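Local coordinates for protein sortase SrtE1 (PDB 5CUW) that anchors surface proteins to the cell wall as a class E transpeptidase, recognising Leu-Ala-x-Thr-Gly and, less favourably, Leu-Pro-x-Thr-Gly sorting signals, at residues 36-48 / 52-64. Sequence-based numbering, arbitrary orientation.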
ATOM      1  N   PRO A  36      -7.486  -8.808  12.821  1.00 90.06           N
ATOM      2  CA  PRO A  36      -7.690 -10.253  12.956  1.00 91.87           C
ATOM      3  C   PRO A  36      -6.813 -11.059  12.002  1.00 92.54           C
ATOM      4  O   PRO A  36      -6.335 -12.135  12.362  1.00 98.08           O
ATOM      5  CB  PRO A  36      -9.169 -10.423  12.607  1.00 92.80           C
ATOM      6  CG  PRO A  36      -9.430  -9.326  11.630  1.00 89.40           C
ATOM      7  CD  PRO A  36      -8.596  -8.163  12.098  1.00 89.35           C
ATOM      8  N   GLY A  37      -6.604 -10.532  10.798  1.00 83.96           N
ATOM      9  CA  GLY A  37      -5.923 -11.264   9.744  1.00 73.76           C
ATOM     10  C   GLY A  37      -6.930 -11.665   8.681  1.00 71.96           C
ATOM     11  O   GLY A  37      -6.723 -12.616   7.922  1.00 61.55           O
ATOM     12  N   GLN A  38      -8.033 -10.921   8.642  1.00 72.39           N
ATOM     13  CA  GLN A  38      -9.136 -11.164   7.718  1.00 66.87           C
ATOM     14  C   GLN A  38      -8.978 -10.356   6.427  1.00 59.83           C
ATOM     15  O   GLN A  38      -8.854  -9.126   6.480  1.00 43.56           O
ATOM     16  CB  GLN A  38     -10.459 -10.819   8.405  1.00 68.47           C
ATOM     17  CG  GLN A  38     -11.574 -10.389   7.474  1.00 72.41           C
ATOM     18  CD  GLN A  38     -12.540  -9.434   8.148  1.00 82.09           C
ATOM     19  OE1 GLN A  38     -12.129  -8.563   8.920  1.00 89.40           O
ATOM     20  NE2 GLN A  38     -13.828  -9.594   7.868  1.00 82.46           N
ATOM     21  N   GLY A  39      -8.984 -11.045   5.281  1.00 58.76           N
ATOM     22  CA  GLY A  39      -8.813 -10.400   3.982  1.00 53.54           C
ATOM     23  C   GLY A  39     -10.051  -9.627   3.570  1.00 41.11           C
ATOM     24  O   GLY A  39     -11.133 -10.189   3.530  1.00 48.16           O
ATOM     25  N   PHE A  40      -9.913  -8.339   3.275  1.00 32.70           N
ATOM     26  CA  PHE A  40     -11.105  -7.532   3.035  1.00 33.95           C
ATOM     27  C   PHE A  40     -11.107  -6.781   1.717  1.00 30.86           C
ATOM     28  O   PHE A  40     -12.092  -6.131   1.379  1.00 33.79           O
ATOM     29  CB  PHE A  40     -11.314  -6.535   4.183  1.00 28.25           C
ATOM     30  CG  PHE A  40     -10.212  -5.538   4.345  1.00 24.14           C
ATOM     31  CD1 PHE A  40     -10.216  -4.351   3.628  1.00 26.38           C
ATOM     32  CD2 PHE A  40      -9.179  -5.767   5.240  1.00 27.15           C
ATOM     33  CE1 PHE A  40      -9.214  -3.429   3.790  1.00 31.80           C
ATOM     34  CE2 PHE A  40      -8.176  -4.840   5.408  1.00 22.96           C
ATOM     35  CZ  PHE A  40      -8.188  -3.672   4.678  1.00 31.09           C
ATOM     36  N   ALA A  41     -10.015  -6.854   0.968  1.00 27.62           N
ATOM     37  CA  ALA A  41      -9.979  -6.166  -0.305  1.00 25.22           C
ATOM     38  C   ALA A  41      -8.939  -6.799  -1.208  1.00 25.57           C
ATOM     39  O   ALA A  41      -8.229  -7.709  -0.786  1.00 24.57           O
ATOM     40  CB  ALA A  41      -9.684  -4.684  -0.102  1.00 29.45           C
ATOM     41  N   LEU A  42      -8.869  -6.321  -2.447  1.00 24.93           N
ATOM     42  CA  LEU A  42      -7.845  -6.757  -3.404  1.00 25.24           C
ATOM     43  C   LEU A  42      -7.024  -5.551  -3.866  1.00 28.01           C
ATOM     44  O   LEU A  42      -7.586  -4.508  -4.204  1.00 31.98           O
ATOM     45  CB  LEU A  42      -8.474  -7.449  -4.615  1.00 25.27           C
ATOM     46  CG  LEU A  42      -8.694  -8.964  -4.588  1.00 35.97           C
ATOM     47  CD1 LEU A  42      -9.400  -9.398  -5.861  1.00 35.68           C
ATOM     48  CD2 LEU A  42      -7.371  -9.709  -4.439  1.00 30.09           C
ATOM     49  N   LEU A  43      -5.702  -5.692  -3.876  1.00 26.13           N
ATOM     50  CA  LEU A  43      -4.826  -4.648  -4.405  1.00 22.71           C
ATOM     51  C   LEU A  43      -4.359  -5.012  -5.819  1.00 24.40           C
ATOM     52  O   LEU A  43      -3.858  -6.116  -6.035  1.00 29.73           O
ATOM     53  CB  LEU A  43      -3.621  -4.448  -3.503  1.00 24.85           C
ATOM     54  CG  LEU A  43      -2.676  -3.305  -3.891  1.00 28.70           C
ATOM     55  CD1 LEU A  43      -3.322  -1.963  -3.563  1.00 27.25           C
ATOM     56  CD2 LEU A  43      -1.334  -3.445  -3.176  1.00 26.15           C
ATOM     57  N   HIS A  44      -4.528  -4.091  -6.769  1.00 20.51           N
ATOM     58  CA  HIS A  44      -4.099  -4.309  -8.148  1.00 22.75           C
ATOM     59  C   HIS A  44      -3.008  -3.310  -8.504  1.00 25.72           C
ATOM     60  O   HIS A  44      -3.175  -2.117  -8.293  1.00 28.80           O
ATOM     61  CB  HIS A  44      -5.250  -4.145  -9.150  1.00 28.15           C
ATOM     62  CG  HIS A  44      -6.439  -5.017  -8.883  1.00 32.34           C
ATOM     63  ND1 HIS A  44      -6.729  -6.132  -9.641  1.00 28.55           N
ATOM     64  CD2 HIS A  44      -7.434  -4.915  -7.968  1.00 33.46           C
ATOM     65  CE1 HIS A  44      -7.841  -6.689  -9.194  1.00 41.87           C
ATOM     66  NE2 HIS A  44      -8.287  -5.972  -8.179  1.00 37.71           N
ATOM     67  N   ILE A  45      -1.903  -3.792  -9.056  1.00 23.39           N
ATOM     68  CA  ILE A  45      -0.894  -2.894  -9.620  1.00 22.44           C
ATOM     69  C   ILE A  45      -0.578  -3.424 -11.010  1.00 23.83           C
ATOM     70  O   ILE A  45       0.319  -4.253 -11.178  1.00 29.75           O
ATOM     71  CB  ILE A  45       0.384  -2.808  -8.755  1.00 24.26           C
ATOM     72  CG1 ILE A  45       0.022  -2.695  -7.271  1.00 27.01           C
ATOM     73  CG2 ILE A  45       1.246  -1.604  -9.157  1.00 21.70           C
ATOM     74  CD1 ILE A  45       1.221  -2.629  -6.366  1.00 27.47           C
ATOM     75  N   PRO A  46      -1.338  -2.952 -12.014  1.00 25.24           N
ATOM     76  CA  PRO A  46      -1.289  -3.436 -13.399  1.00 35.25           C
ATOM     77  C   PRO A  46       0.107  -3.411 -14.015  1.00 30.31           C
ATOM     78  O   PRO A  46       0.432  -4.317 -14.771  1.00 28.40           O
ATOM     79  CB  PRO A  46      -2.225  -2.471 -14.135  1.00 36.12           C
ATOM     80  CG  PRO A  46      -3.214  -2.077 -13.101  1.00 37.01           C
ATOM     81  CD  PRO A  46      -2.426  -1.977 -11.817  1.00 32.30           C
ATOM     82  N   LYS A  47       0.916  -2.408 -13.710  1.00 31.95           N
ATOM     83  CA  LYS A  47       2.245  -2.344 -14.315  1.00 28.58           C
ATOM     84  C   LYS A  47       3.117  -3.507 -13.859  1.00 31.27           C
ATOM     85  O   LYS A  47       3.988  -3.972 -14.603  1.00 36.23           O
ATOM     86  CB  LYS A  47       2.937  -1.021 -13.978  1.00 33.78           C
ATOM     87  CG  LYS A  47       4.270  -0.816 -14.700  1.00 40.68           C
ATOM     88  CD  LYS A  47       4.870   0.517 -14.305  1.00 44.94           C
ATOM     89  CE  LYS A  47       6.106   0.863 -15.105  1.00 47.10           C
ATOM     90  NZ  LYS A  47       6.692   2.140 -14.602  1.00 42.62           N
ATOM     91  N   LEU A  48       2.876  -3.969 -12.636  1.00 28.13           N
ATOM     92  CA  LEU A  48       3.695  -5.004 -12.017  1.00 28.47           C
ATOM     93  C   LEU A  48       3.059  -6.400 -12.113  1.00 30.95           C
ATOM     94  O   LEU A  48       3.609  -7.364 -11.587  1.00 33.77           O
ATOM     95  CB  LEU A  48       3.955  -4.645 -10.546  1.00 27.18           C
ATOM     96  CG  LEU A  48       4.391  -3.205 -10.249  1.00 31.19           C
ATOM     97  CD1 LEU A  48       4.737  -3.021  -8.771  1.00 30.24           C
ATOM     98  CD2 LEU A  48       5.559  -2.795 -11.122  1.00 30.37           C
ATOM     99  N   VAL A  52      -3.423  -9.011  -5.388  1.00 22.12           N
ATOM    100  CA  VAL A  52      -3.097  -9.598  -4.098  1.00 20.95           C
ATOM    101  C   VAL A  52      -4.058  -9.120  -3.018  1.00 20.39           C
ATOM    102  O   VAL A  52      -4.418  -7.944  -2.969  1.00 26.49           O
ATOM    103  CB  VAL A  52      -1.644  -9.278  -3.702  1.00 23.58           C
ATOM    104  CG1 VAL A  52      -1.414  -7.750  -3.568  1.00 21.11           C
ATOM    105  CG2 VAL A  52      -1.255 -10.016  -2.426  1.00 24.40           C
ATOM    106  N   PRO A  53      -4.492 -10.042  -2.156  1.00 22.60           N
ATOM    107  CA  PRO A  53      -5.487  -9.648  -1.156  1.00 20.90           C
ATOM    108  C   PRO A  53      -4.862  -8.786  -0.070  1.00 25.85           C
ATOM    109  O   PRO A  53      -3.677  -8.948   0.245  1.00 23.02           O
ATOM    110  CB  PRO A  53      -5.981 -10.988  -0.592  1.00 21.61           C
ATOM    111  CG  PRO A  53      -5.472 -12.057  -1.581  1.00 22.50           C
ATOM    112  CD  PRO A  53      -4.198 -11.486  -2.110  1.00 21.92           C
ATOM    113  N   ILE A  54      -5.654  -7.871   0.478  1.00 24.08           N
ATOM    114  CA  ILE A  54      -5.263  -7.084   1.645  1.00 22.77           C
ATOM    115  C   ILE A  54      -5.962  -7.635   2.876  1.00 22.83           C
ATOM    116  O   ILE A  54      -7.170  -7.874   2.846  1.00 24.31           O
ATOM    117  CB  ILE A  54      -5.628  -5.581   1.494  1.00 24.24           C
ATOM    118  CG1 ILE A  54      -5.122  -5.011   0.165  1.00 23.68           C
ATOM    119  CG2 ILE A  54      -5.100  -4.767   2.692  1.00 18.36           C
ATOM    120  CD1 ILE A  54      -5.519  -3.550  -0.044  1.00 21.73           C
ATOM    121  N   ALA A  55      -5.216  -7.865   3.950  1.00 24.49           N
ATOM    122  CA  ALA A  55      -5.826  -8.337   5.185  1.00 23.39           C
ATOM    123  C   ALA A  55      -5.562  -7.334   6.298  1.00 29.94           C
ATOM    124  O   ALA A  55      -4.698  -6.482   6.176  1.00 23.10           O
ATOM    125  CB  ALA A  55      -5.299  -9.709   5.561  1.00 30.09           C
ATOM    126  N   GLU A  56      -6.310  -7.431   7.389  1.00 30.00           N
ATOM    127  CA  GLU A  56      -6.139  -6.499   8.495  1.00 25.64           C
ATOM    128  C   GLU A  56      -4.939  -6.924   9.344  1.00 26.45           C
ATOM    129  O   GLU A  56      -4.846  -8.078   9.752  1.00 31.32           O
ATOM    130  CB  GLU A  56      -7.419  -6.440   9.348  1.00 25.27           C
ATOM    131  CG  GLU A  56      -7.390  -5.395  10.467  1.00 33.03           C
ATOM    132  CD  GLU A  56      -7.458  -3.958   9.955  1.00 44.28           C
ATOM    133  OE1 GLU A  56      -7.114  -3.716   8.780  1.00 41.11           O
ATOM    134  OE2 GLU A  56      -7.859  -3.059  10.730  1.00 53.29           O
ATOM    135  N   GLY A  57      -4.019  -5.998   9.606  1.00 25.94           N
ATOM    136  CA  GLY A  57      -2.858  -6.305  10.425  1.00 27.52           C
ATOM    137  C   GLY A  57      -1.663  -6.743   9.602  1.00 31.37           C
ATOM    138  O   GLY A  57      -1.810  -7.160   8.451  1.00 25.97           O
ATOM    139  N   ILE A  58      -0.473  -6.670  10.181  1.00 25.31           N
ATOM    140  CA  ILE A  58       0.727  -6.985   9.397  1.00 29.89           C
ATOM    141  C   ILE A  58       1.505  -8.174   9.937  1.00 28.56           C
ATOM    142  O   ILE A  58       2.707  -8.295   9.695  1.00 32.11           O
ATOM    143  CB  ILE A  58       1.675  -5.773   9.319  1.00 29.86           C
ATOM    144  CG1 ILE A  58       2.057  -5.305  10.719  1.00 33.56           C
ATOM    145  CG2 ILE A  58       1.032  -4.643   8.531  1.00 29.23           C
ATOM    146  CD1 ILE A  58       3.285  -4.435  10.732  1.00 39.86           C
ATOM    147  N   SER A  59       0.814  -9.051  10.658  1.00 34.07           N
ATOM    148  CA  SER A  59       1.415 -10.279  11.154  1.00 31.83           C
ATOM    149  C   SER A  59       2.114 -11.052  10.037  1.00 37.02           C
ATOM    150  O   SER A  59       1.569 -11.202   8.946  1.00 28.75           O
ATOM    151  CB  SER A  59       0.356 -11.166  11.799  1.00 33.03           C
ATOM    152  OG  SER A  59       0.827 -12.494  11.930  1.00 40.15           O
ATOM    153  N   SER A  60       3.319 -11.535  10.311  1.00 33.90           N
ATOM    154  CA  SER A  60       4.043 -12.339   9.336  1.00 35.80           C
ATOM    155  C   SER A  60       3.350 -13.675   9.143  1.00 40.99           C
ATOM    156  O   SER A  60       3.076 -14.084   8.018  1.00 44.88           O
ATOM    157  CB  SER A  60       5.487 -12.556   9.775  1.00 34.52           C
ATOM    158  OG  SER A  60       6.218 -11.352   9.682  1.00 46.83           O
ATOM    159  N   LYS A  61       3.053 -14.343  10.254  1.00 33.77           N
ATOM    160  CA  LYS A  61       2.472 -15.671  10.215  1.00 36.42           C
ATOM    161  C   LYS A  61       1.071 -15.679   9.614  1.00 37.53           C
ATOM    162  O   LYS A  61       0.734 -16.572   8.840  1.00 37.53           O
ATOM    163  CB  LYS A  61       2.437 -16.271  11.624  1.00 46.31           C
ATOM    164  N   LYS A  62       0.252 -14.687   9.955  1.00 29.27           N
ATOM    165  CA  LYS A  62      -1.159 -14.721   9.555  1.00 32.40           C
ATOM    166  C   LYS A  62      -1.451 -13.974   8.257  1.00 29.96           C
ATOM    167  O   LYS A  62      -2.488 -14.207   7.632  1.00 32.00           O
ATOM    168  CB  LYS A  62      -2.051 -14.149  10.667  1.00 41.26           C
ATOM    169  CG  LYS A  62      -2.046 -14.951  11.960  1.00 60.72           C
ATOM    170  CD  LYS A  62      -3.065 -14.408  12.969  1.00 74.25           C
ATOM    171  CE  LYS A  62      -2.723 -12.990  13.423  1.00 81.87           C
ATOM    172  NZ  LYS A  62      -3.635 -12.499  14.502  1.00 83.23           N
ATOM    173  N   VAL A  63      -0.548 -13.083   7.853  1.00 29.14           N
ATOM    174  CA  VAL A  63      -0.802 -12.222   6.707  1.00 29.23           C
ATOM    175  C   VAL A  63       0.326 -12.276   5.663  1.00 30.77           C
ATOM    176  O   VAL A  63       0.143 -12.875   4.606  1.00 25.07           O
ATOM    177  CB  VAL A  63      -1.034 -10.767   7.155  1.00 29.77           C
ATOM    178  CG1 VAL A  63      -1.148  -9.840   5.945  1.00 20.74           C
ATOM    179  CG2 VAL A  63      -2.297 -10.687   8.042  1.00 22.73           C
ATOM    180  N   LEU A  64       1.480 -11.667   5.943  1.00 26.16           N
ATOM    181  CA  LEU A  64       2.528 -11.579   4.913  1.00 27.61           C
ATOM    182  C   LEU A  64       3.032 -12.949   4.450  1.00 32.80           C
ATOM    183  O   LEU A  64       3.251 -13.152   3.260  1.00 31.82           O
ATOM    184  CB  LEU A  64       3.714 -10.740   5.403  1.00 24.95           C
ATOM    185  CG  LEU A  64       3.391  -9.430   6.125  1.00 35.10           C
ATOM    186  CD1 LEU A  64       4.682  -8.721   6.518  1.00 38.61           C
ATOM    187  CD2 LEU A  64       2.505  -8.532   5.271  1.00 32.49           C
TER
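Phe40 and Ile54 meet where a classic beta bulge interrupts the antiparallel hairpin that opens the sortase beta-barrel. The bulge is diagnosed by register and bonding: Gly39 pairs with Ala55 but Ala41 with Ile54, and both Phe40 and Ala41 use the Ile54 backbone. Phe40 N reaches Ile54 O at 2.8 Å, while Ile54 N gives Ala41 O a nearly straight bond (171° at the hydrogen). The chi1 of Phe40, 62°, sets CG between its own N and carbonyl carbon and turns the ring back over the partner strand. There one ring face lies over Ile54 O, Glu56 N sits in the ring plane at the edge, and CZ rests on Ile54 CG2 at 3.8 Å. The other branch of Ile54 goes the opposite way along the hairpin: CG1 and CD1 both approach Leu43 CB, which also meets Val52 CG1 at 4.0 Å. Leu43, Val52 and Ile54 thus share the inward face, where Phe89 and Leu91 of strand 87-92 pack on Ile54. On the other face Leu42 CD2 lies against the Pro53 backbone N at 3.7 Å. Reciprocal bonds between Leu43 and Val52 finish that end, the one from Leu43 N to Val52 O measuring 2.7 Å.

At the other end of the strand pair, Glu56 carries its CG anti to the backbone N, and its CB and CG lie against CD of Pro36, a residue that is itself poorly ordered. A bend at chi2 brings the carboxylate beside Phe40, its plane 78° from that of the ring. His71, next to the presumed substrate-recognition residue Tyr72, hydrogen-bonds Glu56 OE1, the same oxygen that stands obliquely 3.7 Å from Phe40 CE2.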